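Intramolecular trans-sialidase (Macrobdella decora, PDB 3SLI) cleaves sialic acid from sialoglycoconjugates by an intramolecular trans-sialidase reaction, releasing it as 2,7-anhydro-Neu5Ac. Local coordinates at residues His70-Glu82 with Asn91-Leu103. Numbering follows the deposited sequence.
Sequences HIYITNSGGIGIE and NYTLDRPASVRAL
Gly77 O takes two backbone N-H groups from one loop: Ser99 N at 2.7 Å, tilted from the carbonyl plane, and Val100 N at 3.0 Å, in that plane on a lone pair. They extend the pairing past the strand ends, at the open end of the antiparallel hairpin of strands 79-85 and 91-96, the latter an edge strand of the lectin-like β-sandwich of the N-terminal domain. Ile79 pairs with Arg96 and Ile81 with Leu94; Ile81 N gives Leu94 O a bond of 2.8 Å. Arg96 O is gripped from opposite faces, by Ile79 N and by Ser99 OG, the latter 2.7 Å away. The Arg96 guanidinium turns back along the same loop, NE to Ser99 OG and, in its own plane, NH2 to Ala98 O, while NH1 reaches Lys662 O, tying the sandwich to the C-terminal region. On the sandwich interior, chi1 of -61° puts Val100 CG2 between N and carbonyl carbon, against Gly77 O at 3.4 Å; it also meets Ile73 CG2, the side chains crossing at about a right angle beside Tyr43. Ile79 CG2 presses on Ser99 CB at a tight 3.5 Å. At the far end, a water donates to both Glu82 OE2 and Asn91 OD1.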
loop_
_atom_site.group_PDB
_atom_site.type_symbol
_atom_site.label_atom_id
_atom_site.label_comp_id
_atom_site.label_asym_id
_atom_site.label_seq_id
_atom_site.Cartn_x
_atom_site.Cartn_y
_atom_site.Cartn_z
ATOM N N HIS A 70 -6.507 30.027 6.623
ATOM C CA HIS A 70 -5.372 29.753 5.750
ATOM C C HIS A 70 -5.427 28.360 5.136
ATOM O O HIS A 70 -6.067 27.450 5.687
ATOM C CB HIS A 70 -4.021 30.011 6.463
ATOM C CG HIS A 70 -3.508 28.867 7.297
ATOM N ND1 HIS A 70 -4.195 28.347 8.373
ATOM C CD2 HIS A 70 -2.327 28.200 7.250
ATOM C CE1 HIS A 70 -3.458 27.415 8.957
ATOM N NE2 HIS A 70 -2.322 27.308 8.294
ATOM N N ILE A 71 -4.873 28.251 3.931
ATOM C CA ILE A 71 -4.772 26.981 3.212
ATOM C C ILE A 71 -3.269 26.736 3.291
ATOM O O ILE A 71 -2.494 27.615 2.927
ATOM C CB ILE A 71 -5.163 27.122 1.719
ATOM C CG1 ILE A 71 -6.606 27.613 1.582
ATOM C CG2 ILE A 71 -4.980 25.778 0.989
ATOM C CD1 ILE A 71 -7.007 27.922 0.144
ATOM N N TYR A 72 -2.859 25.553 3.743
ATOM C CA TYR A 72 -1.432 25.258 3.899
ATOM C C TYR A 72 -1.050 23.868 3.398
ATOM O O TYR A 72 -1.915 23.022 3.165
ATOM C CB TYR A 72 -1.033 25.367 5.391
ATOM C CG TYR A 72 -1.629 24.271 6.268
ATOM C CD1 TYR A 72 -1.010 23.018 6.375
ATOM C CD2 TYR A 72 -2.858 24.447 6.904
ATOM C CE1 TYR A 72 -1.606 21.975 7.068
ATOM C CE2 TYR A 72 -3.463 23.405 7.610
ATOM C CZ TYR A 72 -2.832 22.168 7.682
ATOM O OH TYR A 72 -3.435 21.124 8.341
ATOM N N ILE A 73 0.259 23.652 3.262
ATOM C CA ILE A 73 0.826 22.364 2.878
ATOM C C ILE A 73 1.935 22.077 3.904
ATOM O O ILE A 73 2.363 22.985 4.632
ATOM C CB ILE A 73 1.414 22.358 1.429
ATOM C CG1 ILE A 73 2.366 23.535 1.211
ATOM C CG2 ILE A 73 0.280 22.336 0.401
ATOM C CD1 ILE A 73 3.821 23.143 1.003
ATOM N N THR A 74 2.358 20.820 4.016
ATOM C CA THR A 74 3.422 20.473 4.955
ATOM C C THR A 74 4.580 19.866 4.177
ATOM O O THR A 74 4.394 19.379 3.056
ATOM C CB THR A 74 2.951 19.459 6.035
ATOM O OG1 THR A 74 2.832 18.148 5.459
ATOM C CG2 THR A 74 1.607 19.886 6.635
ATOM N N ASN A 75 5.768 19.848 4.773
ATOM C CA ASN A 75 6.927 19.284 4.090
ATOM C C ASN A 75 6.816 17.775 3.869
ATOM O O ASN A 75 7.628 17.189 3.156
ATOM C CB ASN A 75 8.249 19.665 4.782
ATOM C CG ASN A 75 8.394 19.103 6.205
ATOM O OD1 ASN A 75 9.365 19.426 6.893
ATOM N ND2 ASN A 75 7.455 18.282 6.649
ATOM N N SER A 76 5.797 17.160 4.465
ATOM C CA SER A 76 5.560 15.732 4.309
ATOM C C SER A 76 4.395 15.465 3.347
ATOM O O SER A 76 3.826 14.371 3.336
ATOM C CB SER A 76 5.308 15.070 5.660
ATOM O OG SER A 76 4.187 15.629 6.312
ATOM N N GLY A 77 4.019 16.490 2.579
ATOM C CA GLY A 77 2.954 16.350 1.599
ATOM C C GLY A 77 1.514 16.492 2.056
ATOM O O GLY A 77 0.594 16.227 1.276
ATOM N N GLY A 78 1.295 16.885 3.306
ATOM C CA GLY A 78 -0.067 17.058 3.777
ATOM C C GLY A 78 -0.631 18.389 3.287
ATOM O O GLY A 78 0.120 19.277 2.878
ATOM N N ILE A 79 -1.953 18.502 3.263
ATOM C CA ILE A 79 -2.608 19.739 2.845
ATOM C C ILE A 79 -3.832 19.934 3.728
ATOM O O ILE A 79 -4.469 18.960 4.136
ATOM C CB ILE A 79 -3.050 19.709 1.346
ATOM C CG1 ILE A 79 -3.531 21.101 0.916
ATOM C CG2 ILE A 79 -4.176 18.690 1.127
ATOM C CD1 ILE A 79 -3.874 21.189 -0.549
ATOM N N GLY A 80 -4.133 21.181 4.065
ATOM C CA GLY A 80 -5.299 21.434 4.886
ATOM C C GLY A 80 -5.625 22.904 5.044
ATOM O O GLY A 80 -5.009 23.778 4.420
ATOM N N ILE A 81 -6.632 23.166 5.865
ATOM C CA ILE A 81 -7.060 24.524 6.156
ATOM C C ILE A 81 -7.344 24.613 7.646
ATOM O O ILE A 81 -7.498 23.589 8.334
ATOM C CB ILE A 81 -8.400 24.905 5.438
ATOM C CG1 ILE A 81 -9.515 23.931 5.842
ATOM C CG2 ILE A 81 -8.214 24.951 3.937
ATOM C CD1 ILE A 81 -10.886 24.528 5.875
ATOM N N GLU A 82 -7.388 25.847 8.132
ATOM C CA GLU A 82 -7.744 26.141 9.507
ATOM C C GLU A 82 -8.524 27.451 9.378
ATOM O O GLU A 82 -8.049 28.391 8.732
ATOM C CB GLU A 82 -6.519 26.329 10.407
ATOM C CG GLU A 82 -5.691 25.076 10.631
ATOM C CD GLU A 82 -4.636 25.266 11.705
ATOM O OE1 GLU A 82 -3.655 25.997 11.461
ATOM O OE2 GLU A 82 -4.791 24.680 12.796
ATOM N N ASN A 91 -13.013 26.937 15.563
ATOM C CA ASN A 91 -11.725 26.431 15.117
ATOM C C ASN A 91 -12.059 25.231 14.242
ATOM O O ASN A 91 -12.216 24.108 14.732
ATOM C CB ASN A 91 -10.873 26.018 16.321
ATOM C CG ASN A 91 -9.580 25.333 15.914
ATOM O OD1 ASN A 91 -9.054 25.553 14.827
ATOM N ND2 ASN A 91 -9.075 24.482 16.785
ATOM N N TYR A 92 -12.278 25.507 12.959
ATOM C CA TYR A 92 -12.636 24.490 11.974
ATOM C C TYR A 92 -11.389 24.065 11.211
ATOM O O TYR A 92 -10.681 24.901 10.650
ATOM C CB TYR A 92 -13.662 25.052 10.983
ATOM C CG TYR A 92 -15.044 25.331 11.544
ATOM C CD1 TYR A 92 -15.342 25.120 12.894
ATOM C CD2 TYR A 92 -16.068 25.782 10.706
ATOM C CE1 TYR A 92 -16.626 25.348 13.397
ATOM C CE2 TYR A 92 -17.357 26.016 11.200
ATOM C CZ TYR A 92 -17.625 25.794 12.543
ATOM O OH TYR A 92 -18.894 26.011 13.023
ATOM N N THR A 93 -11.119 22.767 11.185
ATOM C CA THR A 93 -9.935 22.267 10.491
ATOM C C THR A 93 -10.302 21.098 9.584
ATOM O O THR A 93 -11.267 20.376 9.845
ATOM C CB THR A 93 -8.847 21.818 11.500
ATOM O OG1 THR A 93 -9.373 20.785 12.341
ATOM C CG2 THR A 93 -8.393 22.991 12.379
ATOM N N LEU A 94 -9.527 20.927 8.523
ATOM C CA LEU A 94 -9.724 19.854 7.548
ATOM C C LEU A 94 -8.384 19.643 6.845
ATOM O O LEU A 94 -7.742 20.611 6.422
ATOM C CB LEU A 94 -10.784 20.249 6.511
ATOM C CG LEU A 94 -11.084 19.199 5.439
ATOM C CD1 LEU A 94 -11.618 17.928 6.104
ATOM C CD2 LEU A 94 -12.078 19.752 4.428
ATOM N N ASP A 95 -7.957 18.389 6.728
ATOM C CA ASP A 95 -6.687 18.084 6.079
ATOM C C ASP A 95 -6.649 16.638 5.590
ATOM O O ASP A 95 -7.547 15.851 5.885
ATOM C CB ASP A 95 -5.523 18.316 7.064
ATOM C CG ASP A 95 -5.472 17.266 8.172
ATOM O OD1 ASP A 95 -6.203 17.415 9.175
ATOM O OD2 ASP A 95 -4.706 16.285 8.033
ATOM N N ARG A 96 -5.646 16.320 4.782
ATOM C CA ARG A 96 -5.439 14.956 4.306
ATOM C C ARG A 96 -3.944 14.795 4.071
ATOM O O ARG A 96 -3.342 15.562 3.323
ATOM C CB ARG A 96 -6.200 14.637 3.011
ATOM C CG ARG A 96 -6.552 13.141 2.909
ATOM C CD ARG A 96 -6.630 12.607 1.478
ATOM N NE ARG A 96 -5.304 12.397 0.903
ATOM C CZ ARG A 96 -4.995 11.425 0.049
ATOM N NH1 ARG A 96 -5.911 10.553 -0.343
ATOM N NH2 ARG A 96 -3.763 11.334 -0.416
ATOM N N PRO A 97 -3.308 13.858 4.795
ATOM C CA PRO A 97 -1.868 13.600 4.662
ATOM C C PRO A 97 -1.530 13.106 3.258
ATOM O O PRO A 97 -2.424 12.709 2.497
ATOM C CB PRO A 97 -1.621 12.483 5.679
ATOM C CG PRO A 97 -2.692 12.683 6.696
ATOM C CD PRO A 97 -3.900 13.018 5.849
ATOM N N ALA A 98 -0.249 13.182 2.909
ATOM C CA ALA A 98 0.242 12.693 1.627
ATOM C C ALA A 98 -0.658 13.026 0.425
ATOM O O ALA A 98 -1.019 12.137 -0.354
ATOM C CB ALA A 98 0.450 11.185 1.724
ATOM N N SER A 99 -1.005 14.307 0.284
ATOM C CA SER A 99 -1.864 14.782 -0.803
ATOM C C SER A 99 -1.104 15.451 -1.947
ATOM O O SER A 99 -1.584 15.472 -3.083
ATOM C CB SER A 99 -2.898 15.770 -0.259
ATOM O OG SER A 99 -3.767 15.151 0.673
ATOM N N VAL A 100 0.055 16.027 -1.639
ATOM C CA VAL A 100 0.872 16.718 -2.625
ATOM C C VAL A 100 2.314 16.211 -2.563
ATOM O O VAL A 100 2.675 15.489 -1.629
ATOM C CB VAL A 100 0.841 18.264 -2.383
ATOM C CG1 VAL A 100 -0.589 18.780 -2.509
ATOM C CG2 VAL A 100 1.393 18.617 -1.009
ATOM N N ARG A 101 3.132 16.569 -3.547
ATOM C CA ARG A 101 4.531 16.151 -3.549
ATOM C C ARG A 101 5.405 17.387 -3.737
ATOM O O ARG A 101 4.888 18.466 -4.001
ATOM C CB ARG A 101 4.808 15.085 -4.625
ATOM C CG ARG A 101 4.831 15.566 -6.079
ATOM C CD ARG A 101 5.101 14.390 -7.016
ATOM N NE ARG A 101 6.389 13.740 -6.740
ATOM C CZ ARG A 101 6.659 12.453 -6.972
ATOM N NH1 ARG A 101 5.737 11.650 -7.481
ATOM N NH2 ARG A 101 7.874 11.975 -6.728
ATOM N N ALA A 102 6.718 17.248 -3.589
ATOM C CA ALA A 102 7.602 18.399 -3.726
ATOM C C ALA A 102 8.577 18.267 -4.870
ATOM O O ALA A 102 8.813 19.222 -5.615
ATOM C CB ALA A 102 8.359 18.637 -2.427
ATOM N N LEU A 103 9.072 17.053 -5.065
ATOM C CA LEU A 103 10.059 16.796 -6.098
ATOM C C LEU A 103 9.711 15.550 -6.898
ATOM O O LEU A 103 9.211 14.570 -6.347
ATOM C CB LEU A 103 11.429 16.649 -5.438
ATOM C CG LEU A 103 12.677 16.550 -6.307
ATOM C CD1 LEU A 103 13.765 17.425 -5.704
ATOM C CD2 LEU A 103 13.122 15.091 -6.424
HETATM O O HOH W 1 1.696 13.560 4.980
HETATM O O HOH W 2 -6.502 24.733 14.906
#